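Local structure of serine proteinase inhibitor 1 (Myxoma virus, 6BJ5) at residues R76-F90 and F94-F107. The protein inhibits serine proteases as a viral member of the serpin family and is important for the virulence of myxoma virus. Numbering follows the deposited sequence.
Sequences RELFVDASVPLRPEF and FSSRFNTSVQRVTF
Leu78 and Val102 lie side by side under helix 88-98, with Leu78 CD2 4.1 Å from Val102 CG2. The CB of Leu78 touches the far end of the Phe94 ring, 3.8 Å from CZ. Phe94 is sandwiched: Val102 CG2 sits over one face, toward the rim, and Phe98 CD1 over the centre of the other. Val102 uses both methyls, since CG1 packs against Val80 CG2 and meets Leu86 CD2 tip to tip. Beneath this apolar layer, strands 76-81 and 103-105 pair in parallel. Gln103 N gives Leu78 O a nearly straight bond (3.0 Å), whereas the bonds from Val80 N to Gln103 O and from Val105 N to Val80 O are weak. Ala82 N to Val105 O closes the pairing. Phe79 and Gln103 share the other face, where Gln103 CB lies 3.6 Å from Phe79 CD1.

Polar side chains hold both ends. Thr100 OG1 donates to Glu77 OE1 (2.8 Å) on the syn side of the carboxylate. A chi1 of -168° sets the Thr100 hydroxyl opposite the backbone N, where it reaches Glu77. Tyr119 also bonds OE1, and Lys123 forms a salt bridge with OE2. Beside Glu77 in the chain, Arg76 NH2 comes to the edge of the Phe98 ring, guanidinium and ring nearly perpendicular. At the far end, Asp81 OD1 accepts from Phe107 N (2.8 Å), while OD2 takes Ser83 N in an Asx turn.

The unit is a beta-alpha-beta crossover, strand 73-81, helix 88-98 and strand 103-105, at one margin of the large serpin sheet. Helix 37-49 adds Val46 against Phe94. The chemistry implies a mainly apolar packing of helix 88-98 on one face of the strand pair; on the other side, the buried Glu77 carboxylate is probably stabilised as an anion by Lys123 and two hydroxyls.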
loop_
_atom_site.group_PDB
_atom_site.type_symbol
_atom_site.label_atom_id
_atom_site.label_comp_id
_atom_site.label_asym_id
_atom_site.label_seq_id
_atom_site.Cartn_x
_atom_site.Cartn_y
_atom_site.Cartn_z
ATOM N N ARG A 76 -11.230 4.834 -7.918
ATOM C CA ARG A 76 -10.373 5.437 -8.938
ATOM C C ARG A 76 -11.087 6.610 -9.593
ATOM O O ARG A 76 -12.163 6.441 -10.178
ATOM C CB ARG A 76 -9.959 4.410 -9.988
ATOM C CG ARG A 76 -9.067 3.342 -9.431
ATOM C CD ARG A 76 -9.415 2.004 -10.037
ATOM N NE ARG A 76 -8.189 1.370 -10.468
ATOM C CZ ARG A 76 -8.124 0.383 -11.335
ATOM N NH1 ARG A 76 -6.943 -0.105 -11.670
ATOM N NH2 ARG A 76 -9.235 -0.088 -11.862
ATOM N N GLU A 77 -10.467 7.788 -9.504
ATOM C CA GLU A 77 -11.016 9.023 -10.035
ATOM C C GLU A 77 -9.878 9.759 -10.718
ATOM O O GLU A 77 -8.709 9.598 -10.345
ATOM C CB GLU A 77 -11.625 9.930 -8.937
ATOM C CG GLU A 77 -12.704 9.284 -8.080
ATOM C CD GLU A 77 -13.923 8.825 -8.864
ATOM O OE1 GLU A 77 -14.426 9.571 -9.732
ATOM O OE2 GLU A 77 -14.369 7.688 -8.624
ATOM N N LEU A 78 -10.230 10.546 -11.734
ATOM C CA LEU A 78 -9.298 11.415 -12.434
ATOM C C LEU A 78 -9.885 12.823 -12.465
ATOM O O LEU A 78 -11.042 13.014 -12.851
ATOM C CB LEU A 78 -9.024 10.892 -13.854
ATOM C CG LEU A 78 -8.150 11.761 -14.763
ATOM C CD1 LEU A 78 -6.750 11.972 -14.179
ATOM C CD2 LEU A 78 -8.074 11.175 -16.166
ATOM N N PHE A 79 -9.098 13.805 -12.056
ATOM C CA PHE A 79 -9.535 15.196 -12.014
ATOM C C PHE A 79 -8.683 15.961 -13.012
ATOM O O PHE A 79 -7.495 16.204 -12.763
ATOM C CB PHE A 79 -9.373 15.768 -10.607
ATOM C CG PHE A 79 -10.159 15.034 -9.581
ATOM C CD1 PHE A 79 -11.471 15.373 -9.320
ATOM C CD2 PHE A 79 -9.600 13.949 -8.916
ATOM C CE1 PHE A 79 -12.205 14.664 -8.390
ATOM C CE2 PHE A 79 -10.328 13.238 -7.989
ATOM C CZ PHE A 79 -11.633 13.594 -7.726
ATOM N N VAL A 80 -9.266 16.336 -14.140
ATOM C CA VAL A 80 -8.533 17.076 -15.152
ATOM C C VAL A 80 -9.044 18.500 -15.159
ATOM O O VAL A 80 -10.255 18.736 -15.088
ATOM C CB VAL A 80 -8.665 16.435 -16.540
ATOM C CG1 VAL A 80 -7.880 17.251 -17.554
ATOM C CG2 VAL A 80 -8.138 15.030 -16.466
ATOM N N ASP A 81 -8.114 19.444 -15.260
ATOM C CA ASP A 81 -8.482 20.844 -15.269
ATOM C C ASP A 81 -9.373 21.150 -16.467
ATOM O O ASP A 81 -9.241 20.538 -17.531
ATOM C CB ASP A 81 -7.243 21.720 -15.295
ATOM C CG ASP A 81 -7.584 23.173 -15.086
ATOM O OD1 ASP A 81 -7.814 23.578 -13.928
ATOM O OD2 ASP A 81 -7.682 23.901 -16.091
ATOM N N ALA A 82 -10.349 22.047 -16.259
ATOM C CA ALA A 82 -11.320 22.371 -17.307
ATOM C C ALA A 82 -10.713 23.068 -18.516
ATOM O O ALA A 82 -11.361 23.106 -19.563
ATOM C CB ALA A 82 -12.438 23.246 -16.756
ATOM N N SER A 83 -9.499 23.616 -18.410
ATOM C CA SER A 83 -8.838 24.155 -19.598
ATOM C C SER A 83 -8.384 23.055 -20.559
ATOM O O SER A 83 -8.236 23.315 -21.759
ATOM C CB SER A 83 -7.639 25.034 -19.219
ATOM O OG SER A 83 -6.871 24.499 -18.160
ATOM N N VAL A 84 -8.115 21.847 -20.059
ATOM C CA VAL A 84 -7.408 20.809 -20.812
ATOM C C VAL A 84 -8.329 20.096 -21.801
ATOM O O VAL A 84 -9.263 19.387 -21.395
ATOM C CB VAL A 84 -6.797 19.771 -19.859
ATOM C CG1 VAL A 84 -6.053 18.713 -20.650
ATOM C CG2 VAL A 84 -5.923 20.429 -18.814
ATOM N N PRO A 85 -8.070 20.186 -23.100
ATOM C CA PRO A 85 -8.852 19.394 -24.052
ATOM C C PRO A 85 -8.531 17.916 -23.901
ATOM O O PRO A 85 -7.368 17.520 -23.820
ATOM C CB PRO A 85 -8.408 19.934 -25.414
ATOM C CG PRO A 85 -7.037 20.464 -25.161
ATOM C CD PRO A 85 -7.052 21.011 -23.770
ATOM N N LEU A 86 -9.576 17.115 -23.804
ATOM C CA LEU A 86 -9.470 15.669 -23.752
ATOM C C LEU A 86 -10.119 15.101 -25.004
ATOM O O LEU A 86 -11.238 15.494 -25.346
ATOM C CB LEU A 86 -10.136 15.124 -22.483
ATOM C CG LEU A 86 -9.296 14.967 -21.209
ATOM C CD1 LEU A 86 -8.175 15.960 -21.054
ATOM C CD2 LEU A 86 -10.181 14.922 -19.961
ATOM N N ARG A 87 -9.408 14.207 -25.694
ATOM C CA ARG A 87 -10.034 13.417 -26.743
ATOM C C ARG A 87 -11.298 12.773 -26.189
ATOM O O ARG A 87 -11.251 12.136 -25.133
ATOM C CB ARG A 87 -9.110 12.314 -27.268
ATOM C CG ARG A 87 -7.699 12.755 -27.615
ATOM C CD ARG A 87 -7.021 11.810 -28.631
ATOM N NE ARG A 87 -5.657 12.272 -28.853
ATOM C CZ ARG A 87 -5.305 13.127 -29.807
ATOM N NH1 ARG A 87 -4.038 13.516 -29.912
ATOM N NH2 ARG A 87 -6.217 13.582 -30.665
ATOM N N PRO A 88 -12.438 12.935 -26.846
ATOM C CA PRO A 88 -13.660 12.289 -26.341
ATOM C C PRO A 88 -13.541 10.780 -26.195
ATOM O O PRO A 88 -14.195 10.203 -25.314
ATOM C CB PRO A 88 -14.721 12.702 -27.376
ATOM C CG PRO A 88 -13.937 13.097 -28.599
ATOM C CD PRO A 88 -12.667 13.700 -28.086
ATOM N N GLU A 89 -12.700 10.122 -27.003
ATOM C CA GLU A 89 -12.545 8.672 -26.882
ATOM C C GLU A 89 -11.797 8.281 -25.622
ATOM O O GLU A 89 -11.955 7.153 -25.151
ATOM C CB GLU A 89 -11.831 8.078 -28.099
ATOM C CG GLU A 89 -12.276 8.645 -29.441
ATOM C CD GLU A 89 -11.563 9.936 -29.822
ATOM O OE1 GLU A 89 -11.252 10.109 -31.019
ATOM O OE2 GLU A 89 -11.295 10.770 -28.926
ATOM N N PHE A 90 -11.053 9.205 -25.024
ATOM C CA PHE A 90 -10.402 8.891 -23.767
ATOM C C PHE A 90 -11.423 8.889 -22.643
ATOM O O PHE A 90 -11.510 7.922 -21.877
ATOM C CB PHE A 90 -9.286 9.905 -23.479
ATOM C CG PHE A 90 -8.770 9.839 -22.080
ATOM C CD1 PHE A 90 -7.825 8.897 -21.717
ATOM C CD2 PHE A 90 -9.260 10.700 -21.109
ATOM C CE1 PHE A 90 -7.359 8.821 -20.402
ATOM C CE2 PHE A 90 -8.803 10.634 -19.796
ATOM C CZ PHE A 90 -7.853 9.695 -19.443
ATOM N N PHE A 94 -12.329 5.900 -20.577
ATOM C CA PHE A 94 -12.190 6.008 -19.133
ATOM C C PHE A 94 -13.490 5.671 -18.425
ATOM O O PHE A 94 -13.503 4.914 -17.449
ATOM C CB PHE A 94 -11.730 7.414 -18.743
ATOM C CG PHE A 94 -11.469 7.557 -17.272
ATOM C CD1 PHE A 94 -10.195 7.443 -16.762
ATOM C CD2 PHE A 94 -12.519 7.762 -16.390
ATOM C CE1 PHE A 94 -9.975 7.551 -15.398
ATOM C CE2 PHE A 94 -12.298 7.869 -15.040
ATOM C CZ PHE A 94 -11.024 7.771 -14.537
ATOM N N SER A 95 -14.601 6.228 -18.903
ATOM C CA SER A 95 -15.856 6.049 -18.186
ATOM C C SER A 95 -16.335 4.610 -18.250
ATOM O O SER A 95 -16.897 4.106 -17.271
ATOM C CB SER A 95 -16.920 6.992 -18.744
ATOM O OG SER A 95 -18.186 6.664 -18.205
ATOM N N SER A 96 -16.122 3.945 -19.398
ATOM C CA SER A 96 -16.585 2.569 -19.606
ATOM C C SER A 96 -15.785 1.556 -18.803
ATOM O O SER A 96 -16.280 0.458 -18.521
ATOM C CB SER A 96 -16.523 2.192 -21.081
ATOM O OG SER A 96 -15.192 2.248 -21.547
ATOM N N ARG A 97 -14.537 1.873 -18.487
ATOM C CA ARG A 97 -13.667 0.918 -17.830
ATOM C C ARG A 97 -13.618 1.072 -16.323
ATOM O O ARG A 97 -13.325 0.090 -15.638
ATOM C CB ARG A 97 -12.252 1.053 -18.362
ATOM C CG ARG A 97 -12.169 0.817 -19.799
ATOM C CD ARG A 97 -10.731 0.699 -20.123
ATOM N NE ARG A 97 -10.054 0.018 -19.038
ATOM C CZ ARG A 97 -9.003 -0.769 -19.208
ATOM N NH1 ARG A 97 -8.519 -0.969 -20.439
ATOM N NH2 ARG A 97 -8.451 -1.354 -18.150
ATOM N N PHE A 98 -13.892 2.262 -15.784
ATOM C CA PHE A 98 -13.797 2.468 -14.345
ATOM C C PHE A 98 -15.106 2.957 -13.753
ATOM O O PHE A 98 -15.112 3.461 -12.620
ATOM C CB PHE A 98 -12.655 3.426 -14.011
ATOM C CG PHE A 98 -11.377 3.043 -14.668
ATOM C CD1 PHE A 98 -10.858 3.807 -15.699
ATOM C CD2 PHE A 98 -10.688 1.917 -14.255
ATOM C CE1 PHE A 98 -9.673 3.442 -16.333
ATOM C CE2 PHE A 98 -9.520 1.543 -14.880
ATOM C CZ PHE A 98 -9.004 2.310 -15.921
ATOM N N ASN A 99 -16.203 2.848 -14.504
ATOM C CA ASN A 99 -17.537 3.175 -14.013
ATOM C C ASN A 99 -17.545 4.543 -13.342
ATOM O O ASN A 99 -18.123 4.729 -12.273
ATOM C CB ASN A 99 -18.045 2.101 -13.053
ATOM C CG ASN A 99 -19.558 2.061 -12.975
ATOM O OD1 ASN A 99 -20.247 2.246 -13.982
ATOM N ND2 ASN A 99 -20.086 1.824 -11.772
ATOM N N THR A 100 -16.847 5.495 -13.948
ATOM C CA THR A 100 -16.763 6.836 -13.386
ATOM C C THR A 100 -16.289 7.779 -14.483
ATOM O O THR A 100 -15.599 7.366 -15.418
ATOM C CB THR A 100 -15.823 6.887 -12.169
ATOM O OG1 THR A 100 -15.993 8.130 -11.484
ATOM C CG2 THR A 100 -14.368 6.781 -12.595
ATOM N N SER A 101 -16.681 9.045 -14.370
ATOM C CA SER A 101 -16.389 10.039 -15.390
ATOM C C SER A 101 -15.302 10.982 -14.918
ATOM O O SER A 101 -15.210 11.296 -13.725
ATOM C CB SER A 101 -17.630 10.842 -15.782
ATOM O OG SER A 101 -18.484 10.060 -16.602
ATOM N N VAL A 102 -14.464 11.401 -15.867
ATOM C CA VAL A 102 -13.462 12.405 -15.573
ATOM C C VAL A 102 -14.149 13.631 -15.000
ATOM O O VAL A 102 -15.178 14.088 -15.512
ATOM C CB VAL A 102 -12.677 12.745 -16.847
ATOM C CG1 VAL A 102 -11.652 13.841 -16.556
ATOM C CG2 VAL A 102 -12.010 11.501 -17.388
ATOM N N GLN A 103 -13.584 14.162 -13.924
ATOM C CA GLN A 103 -14.161 15.302 -13.219
ATOM C C GLN A 103 -13.393 16.550 -13.631
ATOM O O GLN A 103 -12.215 16.698 -13.294
ATOM C CB GLN A 103 -14.091 15.106 -11.706
ATOM C CG GLN A 103 -14.807 13.869 -11.226
ATOM C CD GLN A 103 -16.292 13.930 -11.499
ATOM O OE1 GLN A 103 -16.955 14.913 -11.154
ATOM N NE2 GLN A 103 -16.829 12.877 -12.116
ATOM N N ARG A 104 -14.057 17.455 -14.345
ATOM C CA ARG A 104 -13.403 18.695 -14.738
ATOM C C ARG A 104 -13.401 19.610 -13.523
ATOM O O ARG A 104 -14.386 19.686 -12.782
ATOM C CB ARG A 104 -14.106 19.369 -15.919
ATOM C CG ARG A 104 -14.526 18.447 -17.075
ATOM C CD ARG A 104 -13.445 17.618 -17.731
ATOM N NE ARG A 104 -12.269 18.361 -18.145
ATOM C CZ ARG A 104 -11.852 18.453 -19.402
ATOM N NH1 ARG A 104 -10.750 19.138 -19.664
ATOM N NH2 ARG A 104 -12.530 17.873 -20.390
ATOM N N VAL A 105 -12.280 20.290 -13.310
ATOM C CA VAL A 105 -11.969 20.947 -12.048
ATOM C C VAL A 105 -11.106 22.153 -12.406
ATOM O O VAL A 105 -10.564 22.235 -13.508
ATOM C CB VAL A 105 -11.235 19.945 -11.106
ATOM C CG1 VAL A 105 -9.784 19.891 -11.434
ATOM C CG2 VAL A 105 -11.441 20.224 -9.640
ATOM N N THR A 106 -11.018 23.129 -11.505
ATOM C CA THR A 106 -10.135 24.276 -11.719
ATOM C C THR A 106 -9.012 24.225 -10.704
ATOM O O THR A 106 -9.219 24.574 -9.539
ATOM C CB THR A 106 -10.870 25.608 -11.585
ATOM O OG1 THR A 106 -11.967 25.656 -12.502
ATOM C CG2 THR A 106 -9.910 26.749 -11.896
ATOM N N PHE A 107 -7.813 23.874 -11.147
ATOM C CA PHE A 107 -6.751 23.678 -10.167
ATOM C C PHE A 107 -6.107 24.956 -9.638
ATOM O O PHE A 107 -5.063 24.849 -8.985
ATOM C CB PHE A 107 -5.660 22.753 -10.711
ATOM C CG PHE A 107 -6.018 21.290 -10.633
ATOM C CD1 PHE A 107 -6.034 20.651 -9.390
ATOM C CD2 PHE A 107 -6.289 20.542 -11.779
ATOM C CE1 PHE A 107 -6.352 19.322 -9.281
ATOM C CE2 PHE A 107 -6.596 19.187 -11.677
ATOM C CZ PHE A 107 -6.636 18.585 -10.431
#